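Long-range contact in maternal protein tudor (PDB 4Q5W), which probably recognises symmetrically dimethylated arginines of the Piwi protein Aubergine through extended Tudor domains, of which this is the ninth, and is required for germ-cell formation: residues T14-M28 with L102-P114. Residues are numbered along the deposited sequence; the frame is centred on the assembly and turned at random. Where two conformers were deposited one is given.
Sequences TSRIYLQFSEKDSLM and LIKPVAEICSMEP. With EPE (4-(2-hydroxyethyl)-1-piperazine ethanesulfonic acid), chain C.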
# COMPACT_ATOMS: atom_id res chain seq x y z
N THR A 14 -6.06 7.21 -6.51
CA THR A 14 -4.97 7.50 -7.45
C THR A 14 -4.00 8.55 -6.91
O THR A 14 -2.88 8.69 -7.41
CB THR A 14 -5.48 7.89 -8.86
OG1 THR A 14 -6.25 9.09 -8.79
CG2 THR A 14 -6.32 6.77 -9.44
N SER A 15 -4.42 9.28 -5.87
CA SER A 15 -3.59 10.32 -5.27
C SER A 15 -2.92 9.87 -3.98
O SER A 15 -2.25 10.66 -3.31
CB SER A 15 -4.40 11.59 -5.03
OG SER A 15 -4.76 12.18 -6.27
N ARG A 16 -3.10 8.59 -3.64
CA ARG A 16 -2.51 8.05 -2.42
C ARG A 16 -2.14 6.59 -2.64
O ARG A 16 -2.94 5.68 -2.41
CB ARG A 16 -3.48 8.21 -1.23
CG ARG A 16 -2.89 7.82 0.12
CD ARG A 16 -3.83 8.20 1.25
NE ARG A 16 -3.42 7.62 2.53
CZ ARG A 16 -2.70 8.26 3.44
NH1 ARG A 16 -2.38 7.66 4.58
NH2 ARG A 16 -2.27 9.49 3.21
N ILE A 17 -0.92 6.39 -3.12
CA ILE A 17 -0.45 5.07 -3.51
C ILE A 17 0.79 4.73 -2.69
O ILE A 17 1.73 5.51 -2.66
CB ILE A 17 -0.08 5.06 -5.01
CG1 ILE A 17 -1.29 5.45 -5.86
CG2 ILE A 17 0.44 3.69 -5.45
CD1 ILE A 17 -0.93 5.61 -7.33
N TYR A 18 0.76 3.58 -2.02
CA TYR A 18 1.91 3.08 -1.25
C TYR A 18 2.86 2.30 -2.14
O TYR A 18 2.44 1.36 -2.82
CB TYR A 18 1.42 2.16 -0.12
CG TYR A 18 0.74 2.89 1.01
CD1 TYR A 18 -0.59 3.27 0.92
CD2 TYR A 18 1.43 3.18 2.18
CE1 TYR A 18 -1.22 3.93 1.96
CE2 TYR A 18 0.81 3.84 3.23
CZ TYR A 18 -0.51 4.21 3.12
OH TYR A 18 -1.13 4.87 4.16
N LEU A 19 4.15 2.67 -2.15
CA LEU A 19 5.15 1.99 -2.96
C LEU A 19 6.38 1.66 -2.14
O LEU A 19 6.82 2.46 -1.32
CB LEU A 19 5.66 2.89 -4.11
CG LEU A 19 4.77 3.20 -5.30
CD1 LEU A 19 3.77 4.21 -4.86
CD2 LEU A 19 5.57 3.73 -6.46
N GLN A 20 6.98 0.51 -2.42
CA GLN A 20 8.26 0.17 -1.83
C GLN A 20 9.34 0.35 -2.88
O GLN A 20 9.37 -0.36 -3.87
CB GLN A 20 8.25 -1.27 -1.33
CG GLN A 20 7.21 -1.50 -0.24
CD GLN A 20 7.17 -2.95 0.19
OE1 GLN A 20 7.75 -3.82 -0.46
NE2 GLN A 20 6.50 -3.21 1.30
N PHE A 21 10.23 1.32 -2.67
CA PHE A 21 11.30 1.59 -3.63
C PHE A 21 12.38 0.53 -3.52
O PHE A 21 12.63 0.00 -2.44
CB PHE A 21 11.85 2.99 -3.45
CG PHE A 21 10.93 4.05 -3.98
CD1 PHE A 21 9.97 4.61 -3.16
CD2 PHE A 21 11.00 4.44 -5.30
CE1 PHE A 21 9.09 5.57 -3.66
CE2 PHE A 21 10.13 5.41 -5.80
CZ PHE A 21 9.18 5.97 -4.98
N SER A 22 13.00 0.20 -4.66
CA SER A 22 13.87 -0.98 -4.74
C SER A 22 15.05 -0.96 -3.77
O SER A 22 15.53 -2.02 -3.36
CB SER A 22 14.36 -1.23 -6.18
OG SER A 22 15.29 -0.25 -6.61
N GLU A 23 15.50 0.24 -3.39
CA GLU A 23 16.60 0.39 -2.43
C GLU A 23 16.30 -0.35 -1.11
O GLU A 23 17.23 -0.74 -0.40
CB GLU A 23 16.87 1.87 -2.12
CG GLU A 23 15.74 2.52 -1.32
CD GLU A 23 16.07 3.91 -0.79
OE1 GLU A 23 17.15 4.46 -1.10
OE2 GLU A 23 15.21 4.46 -0.04
N LYS A 24 15.02 -0.53 -0.80
CA LYS A 24 14.60 -1.14 0.46
C LYS A 24 14.16 -2.60 0.37
O LYS A 24 13.63 -3.16 1.34
CB LYS A 24 13.47 -0.33 1.08
CG LYS A 24 13.90 0.99 1.70
CD LYS A 24 12.71 1.65 2.38
CE LYS A 24 13.07 2.94 3.08
NZ LYS A 24 11.81 3.59 3.60
N ASP A 25 14.35 -3.24 -0.78
CA ASP A 25 13.89 -4.63 -0.93
C ASP A 25 14.51 -5.59 0.08
O ASP A 25 13.82 -6.44 0.65
CB ASP A 25 14.14 -5.15 -2.34
CG ASP A 25 13.24 -4.51 -3.37
OD1 ASP A 25 12.22 -3.91 -2.98
OD2 ASP A 25 13.56 -4.64 -4.57
N SER A 26 15.82 -5.47 0.31
CA SER A 26 16.51 -6.35 1.24
C SER A 26 16.08 -6.05 2.66
O SER A 26 15.97 -6.97 3.47
CB SER A 26 18.03 -6.23 1.13
OG SER A 26 18.50 -6.77 -0.09
N LEU A 27 15.86 -4.78 2.96
CA LEU A 27 15.38 -4.39 4.28
C LEU A 27 13.99 -4.98 4.55
O LEU A 27 13.73 -5.46 5.65
CB LEU A 27 15.33 -2.86 4.43
CG LEU A 27 14.63 -2.34 5.70
CD1 LEU A 27 15.35 -2.83 6.96
CD2 LEU A 27 14.52 -0.82 5.69
N MET A 28 13.11 -4.92 3.56
CA MET A 28 11.78 -5.51 3.71
C MET A 28 11.89 -7.03 3.95
O MET A 28 11.19 -7.60 4.78
CB MET A 28 10.91 -5.23 2.47
CG MET A 28 9.44 -5.59 2.62
SD MET A 28 8.57 -4.53 3.80
CE MET A 28 8.40 -5.62 5.23
N LEU A 102 12.94 1.97 15.68
CA LEU A 102 13.38 3.18 14.98
C LEU A 102 13.42 3.06 13.45
O LEU A 102 13.80 4.01 12.77
CB LEU A 102 14.77 3.59 15.47
CG LEU A 102 14.83 3.85 16.97
CD1 LEU A 102 16.27 3.93 17.42
CD2 LEU A 102 14.10 5.13 17.27
N ILE A 103 13.04 1.91 12.93
CA ILE A 103 13.04 1.70 11.49
C ILE A 103 11.76 2.26 10.88
O ILE A 103 10.67 1.80 11.19
CB ILE A 103 13.14 0.20 11.14
CG1 ILE A 103 14.27 -0.47 11.93
CG2 ILE A 103 13.30 0.01 9.63
CD1 ILE A 103 15.65 0.07 11.64
N LYS A 104 11.90 3.24 10.00
CA LYS A 104 10.74 3.85 9.35
C LYS A 104 9.94 2.84 8.52
O LYS A 104 10.48 1.81 8.10
CB LYS A 104 11.17 5.03 8.46
CG LYS A 104 11.91 6.14 9.16
CD LYS A 104 11.03 6.93 10.12
CE LYS A 104 11.80 8.08 10.74
NZ LYS A 104 11.55 8.21 12.20
N PRO A 105 8.65 3.12 8.29
CA PRO A 105 7.87 2.24 7.40
C PRO A 105 8.55 2.14 6.05
O PRO A 105 9.07 3.13 5.53
CB PRO A 105 6.54 2.98 7.26
CG PRO A 105 6.43 3.85 8.44
CD PRO A 105 7.84 4.25 8.79
N VAL A 106 8.54 0.94 5.48
CA VAL A 106 9.22 0.70 4.21
C VAL A 106 8.52 1.44 3.08
O VAL A 106 9.14 2.25 2.37
CB VAL A 106 9.29 -0.80 3.94
CG1 VAL A 106 9.80 -1.08 2.52
CG2 VAL A 106 10.19 -1.47 4.97
N ALA A 107 7.22 1.20 2.93
CA ALA A 107 6.41 1.88 1.91
C ALA A 107 6.38 3.39 2.07
O ALA A 107 6.25 3.91 3.19
CB ALA A 107 4.99 1.33 1.89
N GLU A 108 6.47 4.10 0.95
CA GLU A 108 6.31 5.55 0.94
C GLU A 108 5.05 5.86 0.15
O GLU A 108 4.67 5.10 -0.73
CB GLU A 108 7.52 6.22 0.29
CG GLU A 108 8.81 5.95 1.04
CD GLU A 108 10.04 6.41 0.28
OE1 GLU A 108 11.14 5.91 0.61
OE2 GLU A 108 9.92 7.25 -0.64
N ILE A 109 4.40 6.97 0.47
CA ILE A 109 3.19 7.36 -0.23
C ILE A 109 3.46 8.37 -1.34
O ILE A 109 4.17 9.37 -1.13
CB ILE A 109 2.16 7.97 0.73
CG1 ILE A 109 1.84 6.99 1.86
CG2 ILE A 109 0.90 8.37 -0.02
CD1 ILE A 109 0.96 7.60 2.95
N CYS A 110 2.92 8.10 -2.52
CA CYS A 110 3.02 9.04 -3.63
C CYS A 110 1.66 9.23 -4.28
O CYS A 110 0.72 8.49 -3.98
CB CYS A 110 4.00 8.52 -4.68
SG CYS A 110 5.66 8.33 -4.03
N SER A 111 1.56 10.20 -5.18
CA SER A 111 0.31 10.51 -5.85
C SER A 111 0.53 10.57 -7.36
O SER A 111 1.52 11.11 -7.82
CB SER A 111 -0.20 11.86 -5.37
OG SER A 111 -1.31 12.30 -6.15
N MET A 112 -0.41 10.02 -8.13
CA MET A 112 -0.40 10.28 -9.56
C MET A 112 -0.88 11.70 -9.78
O MET A 112 -1.40 12.34 -8.86
CB MET A 112 -1.31 9.29 -10.31
CG MET A 112 -1.04 7.84 -9.97
SD MET A 112 -2.14 6.70 -10.83
CE MET A 112 -1.43 6.90 -12.44
N GLU A 113 -0.68 12.20 -10.99
CA GLU A 113 -1.25 13.46 -11.42
C GLU A 113 -2.77 13.41 -11.27
O GLU A 113 -3.36 12.32 -11.28
CB GLU A 113 -0.83 13.73 -12.86
CG GLU A 113 0.69 13.93 -13.00
CD GLU A 113 1.17 13.73 -14.42
OE1 GLU A 113 1.31 12.56 -14.84
OE2 GLU A 113 1.40 14.75 -15.10
N PRO A 114 -3.42 14.57 -11.07
CA PRO A 114 -4.87 14.62 -10.88
C PRO A 114 -5.63 14.51 -12.19
O PRO A 114 -5.13 14.92 -13.24
CB PRO A 114 -5.09 16.02 -10.29
CG PRO A 114 -3.99 16.82 -10.84
CD PRO A 114 -2.80 15.89 -10.87
N1 EPE C . 13.64 7.29 -3.58
C2 EPE C . 13.91 7.11 -2.14
C3 EPE C . 13.51 8.39 -1.40
N4 EPE C . 12.25 8.96 -1.85
C5 EPE C . 11.93 8.87 -3.25
C6 EPE C . 12.20 7.47 -3.76
C7 EPE C . 11.59 9.98 -1.05
C8 EPE C . 10.41 10.65 -1.76
O8 EPE C . 9.30 9.77 -1.82
C9 EPE C . 14.13 6.21 -4.45
C10 EPE C . 15.32 5.51 -3.84
S EPE C . 15.91 4.16 -4.89
O1S EPE C . 15.17 2.95 -4.48
O2S EPE C . 15.69 4.44 -6.29
O3S EPE C . 17.34 3.97 -4.68
O HOH W 1 -4.79 11.15 -9.10
O HOH W 2 10.22 2.57 -0.17
O HOH W 3 12.19 1.91 6.03
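Lys24 NZ is gripped from several sides: it donates to Val106 O at 3.2 Å, more weakly to Pro105 O, and to a water that donates to Lys104 O. Glu108 OE1 adds a long salt bridge, 3.8 Å from Lys24 NZ. The extended lysine side chain runs past Val106 to bring NZ to these carbonyls, while Val106 CG2 packs against Met28 SD at 3.7 Å. Beyond Val106 the segments become antiparallel strands, where Leu19 and Glu108, then Ile17 and Cys110, form hydrogen-bonded pairs; past them the register slips by one residue, and Met112 N bonds Thr14 O (2.9 Å). In the non-hydrogen-bonded pair between these two, Ile109 lies beside Tyr18 and sets CG1 over one ring face, 3.9 Å from the centroid, a CH-pi contact. Its CD1 runs on over the hydroxyl end and lies over one face of the Arg16 guanidinium, toward its rim. Glu108, with CG anti to its carbonyl carbon (chi1 -61°), extends across Phe21, and its OE2 accepts from O8 and N4 of a buffer molecule, probably from the crystallisation liquor, whose C6 sits over the phenylalanine ring centre. Ile17 CD1 presses tightly on Met112 CG (3.5 Å). Strand 108-112 thus lies between strands 16-21 and 153-158 in the five-stranded sheet of the staphylococcal nuclease-like (OB-fold) part, as in other extended Tudor domains, with Phe129 of helix 122-134 packed on Ile17 and Met112.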